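Local coordinates for protein Ceg4 (Legionella pneumophila subsp. pneumophila, PDB 6AOK) that dephosphorylates phosphotyrosine as a HAD-like phosphatase effector and attenuates MAPK signalling in eukaryotic cells, at residues F36-S39 with L40-G43; V48-Y52 with K53-M57. One frame throughout, in Å; residues are numbered along the deposited sequence.

Contact 1 of 2, residues F36-S39 with L40-G43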
loop_
_atom_site.group_PDB
_atom_site.type_symbol
_atom_site.label_atom_id
_atom_site.label_comp_id
_atom_site.label_asym_id
_atom_site.label_seq_id
_atom_site.Cartn_x
_atom_site.Cartn_y
_atom_site.Cartn_z
ATOM N N PHE A 36 -20.364 -2.073 -1.565
ATOM C CA PHE A 36 -19.581 -2.403 -0.382
ATOM C C PHE A 36 -18.763 -1.220 0.102
ATOM O O PHE A 36 -18.842 -0.848 1.265
ATOM C CB PHE A 36 -18.664 -3.605 -0.618
ATOM C CG PHE A 36 -17.779 -3.867 0.569
ATOM C CD1 PHE A 36 -18.342 -4.194 1.807
ATOM C CD2 PHE A 36 -16.411 -3.700 0.476
ATOM C CE1 PHE A 36 -17.523 -4.412 2.925
ATOM C CE2 PHE A 36 -15.562 -3.918 1.599
ATOM C CZ PHE A 36 -16.124 -4.275 2.810
ATOM N N TYR A 37 -17.995 -0.588 -0.777
ATOM C CA TYR A 37 -17.229 0.577 -0.347
ATOM C C TYR A 37 -18.148 1.690 0.161
ATOM O O TYR A 37 -17.870 2.346 1.185
ATOM C CB TYR A 37 -16.398 1.080 -1.512
ATOM C CG TYR A 37 -15.409 2.158 -1.160
ATOM C CD1 TYR A 37 -15.803 3.499 -1.068
ATOM C CD2 TYR A 37 -14.084 1.831 -0.922
ATOM C CE1 TYR A 37 -14.864 4.484 -0.735
ATOM C CE2 TYR A 37 -13.141 2.797 -0.609
ATOM C CZ TYR A 37 -13.531 4.107 -0.510
ATOM O OH TYR A 37 -12.598 5.061 -0.171
ATOM N N GLN A 38 -19.225 1.943 -0.561
ATOM C CA GLN A 38 -20.127 3.029 -0.172
ATOM C C GLN A 38 -20.771 2.748 1.173
ATOM O O GLN A 38 -21.086 3.689 1.926
ATOM C CB GLN A 38 -21.200 3.229 -1.257
ATOM C CG GLN A 38 -20.551 3.805 -2.562
ATOM C CD GLN A 38 -20.266 5.289 -2.441
ATOM O OE1 GLN A 38 -21.039 6.054 -1.851
ATOM N NE2 GLN A 38 -19.226 5.711 -3.057
ATOM N N SER A 39 -20.991 1.469 1.499
ATOM C CA SER A 39 -21.559 1.107 2.806
ATOM C C SER A 39 -20.640 1.457 3.965
ATOM O O SER A 39 -21.096 1.495 5.128
ATOM C CB SER A 39 -21.895 -0.402 2.846
ATOM O OG SER A 39 -20.699 -1.213 3.043
ATOM N N LEU A 40 -19.353 1.700 3.696
ATOM C CA LEU A 40 -18.445 2.085 4.771
ATOM C C LEU A 40 -18.509 3.575 5.084
ATOM O O LEU A 40 -17.828 4.023 6.013
ATOM C CB LEU A 40 -16.992 1.738 4.410
ATOM C CG LEU A 40 -16.728 0.277 4.010
ATOM C CD1 LEU A 40 -15.335 0.115 3.451
ATOM C CD2 LEU A 40 -16.862 -0.598 5.266
ATOM N N LEU A 41 -19.256 4.364 4.317
ATOM C CA LEU A 41 -19.325 5.804 4.568
ATOM C C LEU A 41 -20.505 6.125 5.479
ATOM O O LEU A 41 -21.575 5.548 5.344
ATOM C CB LEU A 41 -19.444 6.577 3.243
ATOM C CG LEU A 41 -18.353 6.201 2.200
ATOM C CD1 LEU A 41 -18.629 6.947 0.844
ATOM C CD2 LEU A 41 -16.974 6.582 2.723
ATOM N N GLN A 42 -20.309 7.072 6.396
ATOM C CA GLN A 42 -21.427 7.588 7.170
ATOM C C GLN A 42 -22.510 8.112 6.230
ATOM O O GLN A 42 -22.207 8.697 5.188
ATOM C CB GLN A 42 -20.934 8.713 8.093
ATOM C CG GLN A 42 -19.946 8.196 9.155
ATOM C CD GLN A 42 -19.434 9.336 10.011
ATOM O OE1 GLN A 42 -20.187 10.262 10.324
ATOM N NE2 GLN A 42 -18.152 9.299 10.357
ATOM N N GLY A 43 -23.766 7.873 6.589
ATOM C CA GLY A 43 -24.901 8.342 5.786
ATOM C C GLY A 43 -25.253 7.473 4.605
ATOM O O GLY A 43 -26.119 7.858 3.812
#

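Contact 2 of 2, residues V48-Y52 with K53-M57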
loop_
_atom_site.group_PDB
_atom_site.type_symbol
_atom_site.label_atom_id
_atom_site.label_comp_id
_atom_site.label_asym_id
_atom_site.label_seq_id
_atom_site.Cartn_x
_atom_site.Cartn_y
_atom_site.Cartn_z
ATOM N N VAL A 48 -27.223 4.496 -3.505
ATOM C CA VAL A 48 -26.865 5.907 -3.597
ATOM C C VAL A 48 -25.368 6.006 -3.417
ATOM O O VAL A 48 -24.816 5.347 -2.535
ATOM C CB VAL A 48 -27.578 6.771 -2.541
ATOM C CG1 VAL A 48 -27.138 8.235 -2.701
ATOM C CG2 VAL A 48 -29.127 6.633 -2.662
ATOM N N GLU A 49 -24.706 6.796 -4.242
ATOM C CA GLU A 49 -23.273 7.017 -4.081
ATOM C C GLU A 49 -23.010 8.385 -3.464
ATOM O O GLU A 49 -23.630 9.367 -3.839
ATOM C CB GLU A 49 -22.552 6.899 -5.436
ATOM C CG GLU A 49 -22.423 5.462 -5.929
ATOM C CD GLU A 49 -22.410 5.362 -7.450
ATOM O OE1 GLU A 49 -21.788 6.222 -8.091
ATOM O OE2 GLU A 49 -23.059 4.451 -8.009
ATOM N N GLN A 50 -22.076 8.439 -2.520
ATOM C CA GLN A 50 -21.609 9.690 -1.955
ATOM C C GLN A 50 -20.177 9.893 -2.406
ATOM O O GLN A 50 -19.512 8.940 -2.806
ATOM C CB GLN A 50 -21.669 9.660 -0.421
ATOM C CG GLN A 50 -23.092 9.426 0.109
ATOM C CD GLN A 50 -23.063 9.488 1.621
ATOM O OE1 GLN A 50 -23.390 10.541 2.204
ATOM N NE2 GLN A 50 -22.630 8.366 2.278
ATOM N N ASP A 51 -19.698 11.132 -2.344
ATOM C CA ASP A 51 -18.316 11.397 -2.704
ATOM C C ASP A 51 -17.568 10.287 -1.994
ATOM O O ASP A 51 -17.824 10.027 -0.819
ATOM C CB ASP A 51 -17.869 12.762 -2.188
ATOM C CG ASP A 51 -16.401 13.034 -2.453
ATOM O OD1 ASP A 51 -15.646 12.064 -2.675
ATOM O OD2 ASP A 51 -16.003 14.217 -2.440
ATOM N N TYR A 52 -16.649 9.624 -2.683
ATOM C CA TYR A 52 -15.958 8.495 -2.044
ATOM C C TYR A 52 -14.789 8.962 -1.215
ATOM O O TYR A 52 -14.382 8.282 -0.263
ATOM C CB TYR A 52 -15.468 7.451 -3.065
ATOM C CG TYR A 52 -14.161 7.841 -3.726
ATOM C CD1 TYR A 52 -14.166 8.622 -4.876
ATOM C CD2 TYR A 52 -12.941 7.487 -3.163
ATOM C CE1 TYR A 52 -12.977 9.041 -5.477
ATOM C CE2 TYR A 52 -11.739 7.912 -3.747
ATOM C CZ TYR A 52 -11.772 8.669 -4.906
ATOM O OH TYR A 52 -10.557 9.073 -5.491
ATOM N N LYS A 53 -14.268 10.130 -1.521
ATOM C CA LYS A 53 -12.969 10.515 -0.988
ATOM C C LYS A 53 -13.128 11.327 0.279
ATOM O O LYS A 53 -12.330 11.186 1.199
ATOM C CB LYS A 53 -12.191 11.291 -2.064
ATOM C CG LYS A 53 -10.806 11.875 -1.652
ATOM C CD LYS A 53 -9.683 10.939 -2.028
ATOM C CE LYS A 53 -8.311 11.584 -1.637
ATOM N NZ LYS A 53 -7.337 10.737 -2.230
ATOM N N ASN A 54 -14.164 12.148 0.358
ATOM C CA ASN A 54 -14.262 13.142 1.418
ATOM C C ASN A 54 -15.422 12.921 2.369
ATOM O O ASN A 54 -15.425 13.522 3.438
ATOM C CB ASN A 54 -14.390 14.547 0.824
ATOM C CG ASN A 54 -13.185 14.902 -0.023
ATOM O OD1 ASN A 54 -12.039 14.803 0.448
ATOM N ND2 ASN A 54 -13.428 15.260 -1.290
ATOM N N THR A 55 -16.376 12.079 2.033
ATOM C CA THR A 55 -17.447 11.791 2.980
ATOM C C THR A 55 -16.863 11.081 4.209
ATOM O O THR A 55 -16.094 10.122 4.050
ATOM C CB THR A 55 -18.508 10.910 2.315
ATOM O OG1 THR A 55 -19.026 11.567 1.142
ATOM C CG2 THR A 55 -19.686 10.636 3.309
ATOM N N PRO A 56 -17.210 11.492 5.438
ATOM C CA PRO A 56 -16.611 10.836 6.611
ATOM C C PRO A 56 -16.926 9.347 6.627
ATOM O O PRO A 56 -18.012 8.896 6.239
ATOM C CB PRO A 56 -17.240 11.585 7.798
ATOM C CG PRO A 56 -17.511 13.004 7.251
ATOM C CD PRO A 56 -17.989 12.693 5.819
HETATM N N MSE A 57 -15.935 8.566 7.005
HETATM C CA MSE A 57 -16.089 7.117 7.010
HETATM C C MSE A 57 -16.641 6.665 8.341
HETATM O O MSE A 57 -16.474 7.345 9.359
HETATM C CB MSE A 57 -14.738 6.428 6.731
HETATM C CG MSE A 57 -14.854 4.948 6.470
HETATM SE SE MSE A 57 -13.409 4.242 5.330
HETATM C CE MSE A 57 -13.930 4.879 3.592
#

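Contact 1 of 2, residues F36-S39 with L40-G43
F36, Y37 and Q38 meet L40 and L41 in a local contact where the short helix 35-39 runs into the loop leading to helix 60-71. In sequence this region falls between strands 13-17 and 106-111, an insertion consistent with a C1-type cap of the HAD fold. Two backbone bonds, each three residues back, shape the exit: L40 N reaches Y37 O at 3.0 Å and L41 N reaches Q38 O at 3.1 Å. This spacing is that of a 3-10 turn.

Beside them, S39 folds its hydroxyl back onto the helix. With chi1 at 78°, OG sits between the backbone N and the carbonyl carbon and donates to F36 O at 2.6 Å, tilted only 16° from the carbonyl plane. F36 O also receives a weak bond from S39 N, so serine's short polar arm adds a second, shorter bond to the weak backbone one.

The two leucines diverge. L40 lays CG against F36 O at 3.6 Å, while CD1 comes obliquely to the F36 ring, 4.4 Å from CE2. F36 and L40 both pack on helix 60-71, where F67 meets the F36 ring edge-to-face; an aromatic and a branched aliphatic suit that apolar seat. L41 instead crosses Q38, its CD1 lying 3.7 Å from Q38 OE1. The glutamine amide is pinned by other partners, OE1 by Q50 N and NE2 by V32 O, and the Y37 hydroxyl is paired with N114.

Buried polar groups are thus matched by definite partners while the leucine methyls supply apolar packing, which implies a helix exit set by hydrogen bonds and seated on its neighbours by hydrophobic contact.

Contact 2 of 2, residues V48-Y52 with K53-M57
D51 grips the two residues that follow Y52. Its OD1 accepts K53 N at 2.6 Å in a nearly straight bond, the donor standing 36° out of the carboxylate plane, and takes a weak second bond from N54 N. The other oxygen, OD2, is met on its syn side by N54 ND2 at 3.0 Å, with the carboxylate and amide planes close to perpendicular, 78° apart. Aspartate suits the place because its short arm, CG anti to the backbone N (chi1 176°), reaches forward along the chain. The OD1 to K53 N bond closes an Asx turn, and T55 OG1 adds a bond to the same aspartate, donating to D51 O at 2.8 Å. Threonine's methyl, CG2, rests across the Q50 amide, 3.9 Å from CD, while Q50 NE2 bonds to Q42 O.

Y52 and K53 run alongside each other, and the lysine CB stands over the centre of the tyrosine ring, 3.9 Å from the centroid, a CH-pi contact. Both long side chains lead from the turn towards loops of the catalytic core: Y52 OH bonds to K113 O, and K53 NZ to the backbone oxygens of E140 and N114. Carbonyls thus receive the ammonium group and probably stabilise its charge. R115 NH1, from a loop outside the two segments, bonds to the backbone oxygens of both Y52 and T55.

Contact 1 spans the end of helix 35-39 and the start of the loop after it; contact 2 lies further along that loop, before helix 60-71, with centres about 7 Å apart. The chain returns on itself so that the two are in touch: Q42 NE2 lies 2.8 Å from M57 O, a probable hydrogen bond. The helix exit of 36-43 and the turn of 48-57 therefore form one unit of the probable cap, on the same side of the chain's centre. The side chains of Y37 and Y52 come within about 6 and 7 Å of that of D20, a magnesium ligand, placing this unit near the magnesium site and so probably at the edge of the active site.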